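Local coordinates for protein PreproPTTH (Bombyx mori, PDB 5AOQ) that acts as the prothoracicotropic neurohormone of the silkworm, a disulfide-linked cystine-knot dimer that is perceived by the receptor tyrosine kinase Torso and is linked to the timing of metamorphosis, at residues C15-K20 and V94-T99; E22-G27 and E88-S93. The protein carries 1 engineered substitution. All blocks are in the same frame, centred on the assembly; numbering follows the deposited sequence.

How the contacts relate
Strand 86-97 serves both contacts: the part around Cys96 meets the loop 15-20 in contact 1, and residues 88-93 face the 22-27 segment in contact 2. Loop 15-20 leads into strand 20-24, so the two contacts are successive points at which the N-terminal part lies over the same long strand. Their centres are about 19 Å apart. Contact 1 sits at the disulfide-rich part, its centre about 15 Å from the centre of the chain; contact 2, at about 5 Å, is central and rests on a histidine-carboxylate pair. Both first segments lie near the receptor: Tyr19 packs on Gln196, and Ile23 on Ala192, of the Torso chain.

Contact 1: C15-K20 and V94-T99; sequences CTCKYK and VACLCT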
loop_
_atom_site.group_PDB
_atom_site.type_symbol
_atom_site.label_atom_id
_atom_site.label_comp_id
_atom_site.label_asym_id
_atom_site.label_seq_id
_atom_site.Cartn_x
_atom_site.Cartn_y
_atom_site.Cartn_z
ATOM N N CYS D 15 35.233 -12.250 -1.854
ATOM C CA CYS D 15 35.429 -10.946 -2.478
ATOM C C CYS D 15 34.248 -10.022 -2.209
ATOM O O CYS D 15 34.426 -8.823 -1.993
ATOM C CB CYS D 15 35.623 -11.101 -3.985
ATOM S SG CYS D 15 34.070 -11.178 -4.907
ATOM N N THR D 16 33.046 -10.591 -2.236
ATOM C CA THR D 16 31.816 -9.826 -2.055
ATOM C C THR D 16 31.842 -9.015 -0.766
ATOM O O THR D 16 32.339 -9.480 0.260
ATOM C CB THR D 16 30.577 -10.747 -2.037
ATOM O OG1 THR D 16 29.400 -9.962 -1.813
ATOM C CG2 THR D 16 30.697 -11.801 -0.941
ATOM N N CYS D 17 31.312 -7.798 -0.825
ATOM C CA CYS D 17 31.259 -6.947 0.353
ATOM C C CYS D 17 30.103 -7.369 1.251
ATOM O O CYS D 17 29.015 -7.689 0.772
ATOM C CB CYS D 17 31.114 -5.476 -0.034
ATOM S SG CYS D 17 31.528 -4.374 1.333
ATOM N N LYS D 18 30.352 -7.371 2.557
ATOM C CA LYS D 18 29.351 -7.791 3.528
ATOM C C LYS D 18 28.114 -6.903 3.479
ATOM O O LYS D 18 28.216 -5.691 3.288
ATOM C CB LYS D 18 29.941 -7.774 4.940
ATOM C CG LYS D 18 31.042 -8.801 5.177
ATOM C CD LYS D 18 30.530 -10.238 5.114
ATOM C CE LYS D 18 29.551 -10.547 6.239
ATOM N NZ LYS D 18 29.097 -11.963 6.212
ATOM N N TYR D 19 26.950 -7.521 3.649
ATOM C CA TYR D 19 25.691 -6.793 3.714
ATOM C C TYR D 19 24.884 -7.284 4.912
ATOM O O TYR D 19 24.751 -8.490 5.132
ATOM C CB TYR D 19 24.899 -6.956 2.412
ATOM C CG TYR D 19 24.198 -8.287 2.270
ATOM C CD1 TYR D 19 24.918 -9.459 2.078
ATOM C CD2 TYR D 19 22.813 -8.371 2.323
ATOM C CE1 TYR D 19 24.278 -10.676 1.949
ATOM C CE2 TYR D 19 22.165 -9.583 2.193
ATOM C CZ TYR D 19 22.902 -10.732 2.007
ATOM O OH TYR D 19 22.260 -11.942 1.877
ATOM N N LYS D 20 24.367 -6.341 5.693
ATOM C CA LYS D 20 23.627 -6.658 6.909
ATOM C C LYS D 20 22.181 -6.187 6.789
ATOM O O LYS D 20 21.913 -5.062 6.359
ATOM C CB LYS D 20 24.308 -6.021 8.123
ATOM C CG LYS D 20 23.718 -6.428 9.465
ATOM C CD LYS D 20 24.264 -5.571 10.602
ATOM C CE LYS D 20 25.769 -5.757 10.769
ATOM N NZ LYS D 20 26.319 -4.959 11.899
ATOM N N VAL D 94 19.404 -1.764 -0.477
ATOM C CA VAL D 94 18.881 -3.066 -0.872
ATOM C C VAL D 94 20.009 -4.004 -1.313
ATOM O O VAL D 94 19.771 -5.159 -1.668
ATOM C CB VAL D 94 17.838 -2.911 -2.003
ATOM C CG1 VAL D 94 18.515 -2.683 -3.357
ATOM C CG2 VAL D 94 16.922 -4.118 -2.047
ATOM N N ALA D 95 21.239 -3.501 -1.289
ATOM C CA ALA D 95 22.406 -4.313 -1.602
ATOM C C ALA D 95 23.665 -3.547 -1.228
ATOM O O ALA D 95 23.625 -2.328 -1.064
ATOM C CB ALA D 95 22.427 -4.687 -3.081
ATOM N N CYS D 96 24.772 -4.269 -1.080
ATOM C CA CYS D 96 26.068 -3.647 -0.839
ATOM C C CYS D 96 27.017 -4.013 -1.977
ATOM O O CYS D 96 27.325 -5.188 -2.181
ATOM C CB CYS D 96 26.645 -4.079 0.509
ATOM S SG CYS D 96 28.067 -3.091 1.030
ATOM N N LEU D 97 27.473 -3.002 -2.714
ATOM C CA LEU D 97 28.242 -3.218 -3.936
ATOM C C LEU D 97 29.532 -2.397 -3.936
ATOM O O LEU D 97 29.584 -1.312 -3.364
ATOM C CB LEU D 97 27.380 -2.872 -5.151
ATOM C CG LEU D 97 26.035 -3.609 -5.203
ATOM C CD1 LEU D 97 25.127 -3.054 -6.294
ATOM C CD2 LEU D 97 26.248 -5.100 -5.405
ATOM N N CYS D 98 30.568 -2.921 -4.586
ATOM C CA CYS D 98 31.898 -2.318 -4.533
ATOM C C CYS D 98 32.152 -1.353 -5.694
ATOM O O CYS D 98 33.111 -1.520 -6.450
ATOM C CB CYS D 98 32.968 -3.415 -4.522
ATOM S SG CYS D 98 34.647 -2.817 -4.091
ATOM N N THR D 99 31.291 -0.347 -5.830
ATOM C CA THR D 99 31.497 0.725 -6.803
ATOM C C THR D 99 32.226 1.895 -6.149
ATOM O O THR D 99 31.824 2.369 -5.088
ATOM C CB THR D 99 30.161 1.231 -7.392
ATOM O OG1 THR D 99 29.487 0.158 -8.060
ATOM C CG2 THR D 99 30.398 2.373 -8.383
#
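Two half-cystines of different disulfides, Cys17 and Cys96, meet sulfur to sulfur without being bonded to each other: Cys17 SG stands 3.7 Å from Cys96 SG, far beyond a covalent S-S length. Each is engaged elsewhere, Cys17 with Cys54 and Cys96 with Cys40. Both side chains leave their backbones toward the facing segment, and both place SG anti to the backbone N (chi1 -163° for Cys17, -168° for Cys96), which carries the two sulfurs between the two segments.

Cys96 is the main contributor on its strand, touching three consecutive residues of the loop. Cys96 SG also has the Lys18 carbonyl beside it, with Lys18 O 3.4 Å from Cys96 SG. One bond further back, Cys96 CB packs against Tyr19 CB at 3.9 Å. Of the Tyr19 side chain it is CB that touches Cys96; the ring leads away, and Tyr19 also packs on Gln196 of the Torso chain.

Beyond these residues the crosslinks continue, as Cys98 is bonded to Cys48 and Cys15 to Cys15 of the second hormone subunit. Apolar sulfur and methylene packing thus joins the 15-20 loop to strand 86-97 around Cys96, and the covalent bonds of Cys17 and Cys96 to other parts of the chain probably fix this cystine-knot region more firmly than the small interface of 186 Å² could.

Contact 2: E22-G27 and E88-S93; sequences EIEDLG and ESHPVS
Polar contact between Glu24 and His90 holds this pair of segments, whose backbones stay well apart, with 9.5 Å from Glu24 CA to Val92 CA. The His90 ring donates through NE2 to Glu24 OE2 at 2.9 Å, with an N-H...O angle of 147°; a weak second bond runs from His90 NE2 to Glu24 OE1 at 3.3 Å. The carboxylate lies at the ring edge, the two planes turned 48° apart. OE2 is close to the imidazole plane, and His90 NE2 meets it on the syn side of the carboxylate but tilted 29° out of the carboxylate plane. Glu24 spans the gap because its chain is extended beyond CG. An alanine in place of Glu24 takes away both carboxylate oxygens, which would probably leave His90 NE2 without this acceptor and the imidazole freer to turn.

Van der Waals contact is slight: methyl groups approach polar atoms, Leu26 CD2 lying oblique to the ring, 4.0 Å from His90 NE2, and Val92 CG2 standing 4.3 Å from Glu24 OE1. Outside the segments, His90 also rests on Ile63, Glu24 on Ile35 and Val92 on Thr37.

Because Glu24 belongs to the 20-24/35-39 hairpin and His90 to the 55-65/86-97 pair, their bond ties together two antiparallel two-stranded sheets of an elongated, cystine-knot hormone fold.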
loop_
_atom_site.group_PDB
_atom_site.type_symbol
_atom_site.label_atom_id
_atom_site.label_comp_id
_atom_site.label_asym_id
_atom_site.label_seq_id
_atom_site.Cartn_x
_atom_site.Cartn_y
_atom_site.Cartn_z
ATOM N N GLU D 22 18.351 -5.186 8.178
ATOM C CA GLU D 22 17.715 -4.465 9.271
ATOM C C GLU D 22 16.272 -4.170 8.888
ATOM O O GLU D 22 15.910 -4.245 7.712
ATOM C CB GLU D 22 18.461 -3.166 9.584
ATOM C CG GLU D 22 19.892 -3.368 10.057
ATOM C CD GLU D 22 20.564 -2.067 10.453
ATOM O OE1 GLU D 22 19.962 -0.994 10.238
ATOM O OE2 GLU D 22 21.695 -2.120 10.981
ATOM N N ILE D 23 15.456 -3.829 9.880
ATOM C CA ILE D 23 14.044 -3.553 9.651
ATOM C C ILE D 23 13.746 -2.085 9.916
ATOM O O ILE D 23 14.219 -1.510 10.897
ATOM C CB ILE D 23 13.139 -4.428 10.540
ATOM C CG1 ILE D 23 13.433 -5.911 10.288
ATOM C CG2 ILE D 23 11.665 -4.110 10.277
ATOM C CD1 ILE D 23 12.661 -6.864 11.177
ATOM N N GLU D 24 12.957 -1.491 9.027
ATOM C CA GLU D 24 12.501 -0.117 9.186
ATOM C C GLU D 24 11.013 -0.124 9.522
ATOM O O GLU D 24 10.196 -0.642 8.759
ATOM C CB GLU D 24 12.775 0.688 7.917
ATOM C CG GLU D 24 12.630 2.191 8.084
ATOM C CD GLU D 24 12.950 2.950 6.812
ATOM O OE1 GLU D 24 13.384 2.312 5.830
ATOM O OE2 GLU D 24 12.768 4.185 6.794
ATOM N N ASP D 25 10.673 0.447 10.674
ATOM C CA ASP D 25 9.309 0.396 11.190
ATOM C C ASP D 25 8.351 1.331 10.455
ATOM O O ASP D 25 7.253 0.927 10.078
ATOM C CB ASP D 25 9.300 0.736 12.681
ATOM C CG ASP D 25 7.993 0.370 13.353
ATOM O OD1 ASP D 25 7.053 1.190 13.314
ATOM O OD2 ASP D 25 7.902 -0.741 13.918
ATOM N N LEU D 26 8.760 2.587 10.285
ATOM C CA LEU D 26 7.939 3.597 9.616
ATOM C C LEU D 26 6.588 3.795 10.301
ATOM O O LEU D 26 5.681 4.405 9.732
ATOM C CB LEU D 26 7.713 3.229 8.145
ATOM C CG LEU D 26 8.939 3.205 7.233
ATOM C CD1 LEU D 26 8.560 2.670 5.865
ATOM C CD2 LEU D 26 9.542 4.596 7.113
ATOM N N GLY D 27 6.451 3.287 11.522
ATOM C CA GLY D 27 5.209 3.420 12.259
ATOM C C GLY D 27 4.088 2.591 11.662
ATOM O O GLY D 27 4.181 2.113 10.532
ATOM N N GLU D 88 4.273 8.201 -1.567
ATOM C CA GLU D 88 5.559 8.879 -1.636
ATOM C C GLU D 88 6.679 7.869 -1.829
ATOM O O GLU D 88 6.607 6.736 -1.346
ATOM C CB GLU D 88 5.803 9.713 -0.377
ATOM C CG GLU D 88 5.860 8.912 0.915
ATOM C CD GLU D 88 6.235 9.769 2.109
ATOM O OE1 GLU D 88 5.378 10.548 2.577
ATOM O OE2 GLU D 88 7.388 9.665 2.578
ATOM N N SER D 89 7.713 8.298 -2.543
ATOM C CA SER D 89 8.878 7.464 -2.802
ATOM C C SER D 89 9.765 7.380 -1.568
ATOM O O SER D 89 9.822 8.311 -0.765
ATOM C CB SER D 89 9.674 8.013 -3.987
ATOM O OG SER D 89 10.849 7.253 -4.204
ATOM N N HIS D 90 10.450 6.251 -1.428
ATOM C CA HIS D 90 11.310 6.002 -0.280
ATOM C C HIS D 90 12.535 5.196 -0.700
ATOM O O HIS D 90 12.448 3.980 -0.877
ATOM C CB HIS D 90 10.534 5.262 0.810
ATOM C CG HIS D 90 11.222 5.243 2.139
ATOM N ND1 HIS D 90 11.678 6.387 2.757
ATOM C CD2 HIS D 90 11.526 4.219 2.971
ATOM C CE1 HIS D 90 12.237 6.068 3.911
ATOM N NE2 HIS D 90 12.157 4.759 4.065
ATOM N N PRO D 91 13.683 5.874 -0.879
ATOM C CA PRO D 91 14.904 5.133 -1.202
ATOM C C PRO D 91 15.416 4.357 0.002
ATOM O O PRO D 91 15.420 4.890 1.113
ATOM C CB PRO D 91 15.885 6.232 -1.610
ATOM C CG PRO D 91 15.420 7.435 -0.880
ATOM C CD PRO D 91 13.923 7.327 -0.816
ATOM N N VAL D 92 15.826 3.113 -0.216
ATOM C CA VAL D 92 16.361 2.289 0.860
ATOM C C VAL D 92 17.499 1.412 0.348
ATOM O O VAL D 92 17.507 1.001 -0.814
ATOM C CB VAL D 92 15.253 1.406 1.488
ATOM C CG1 VAL D 92 14.687 0.430 0.459
ATOM C CG2 VAL D 92 15.775 0.665 2.711
ATOM N N SER D 93 18.464 1.136 1.220
ATOM C CA SER D 93 19.554 0.232 0.886
ATOM C C SER D 93 19.003 -1.164 0.640
ATOM O O SER D 93 18.231 -1.681 1.445
ATOM C CB SER D 93 20.596 0.197 2.003
ATOM O OG SER D 93 21.680 -0.649 1.657
#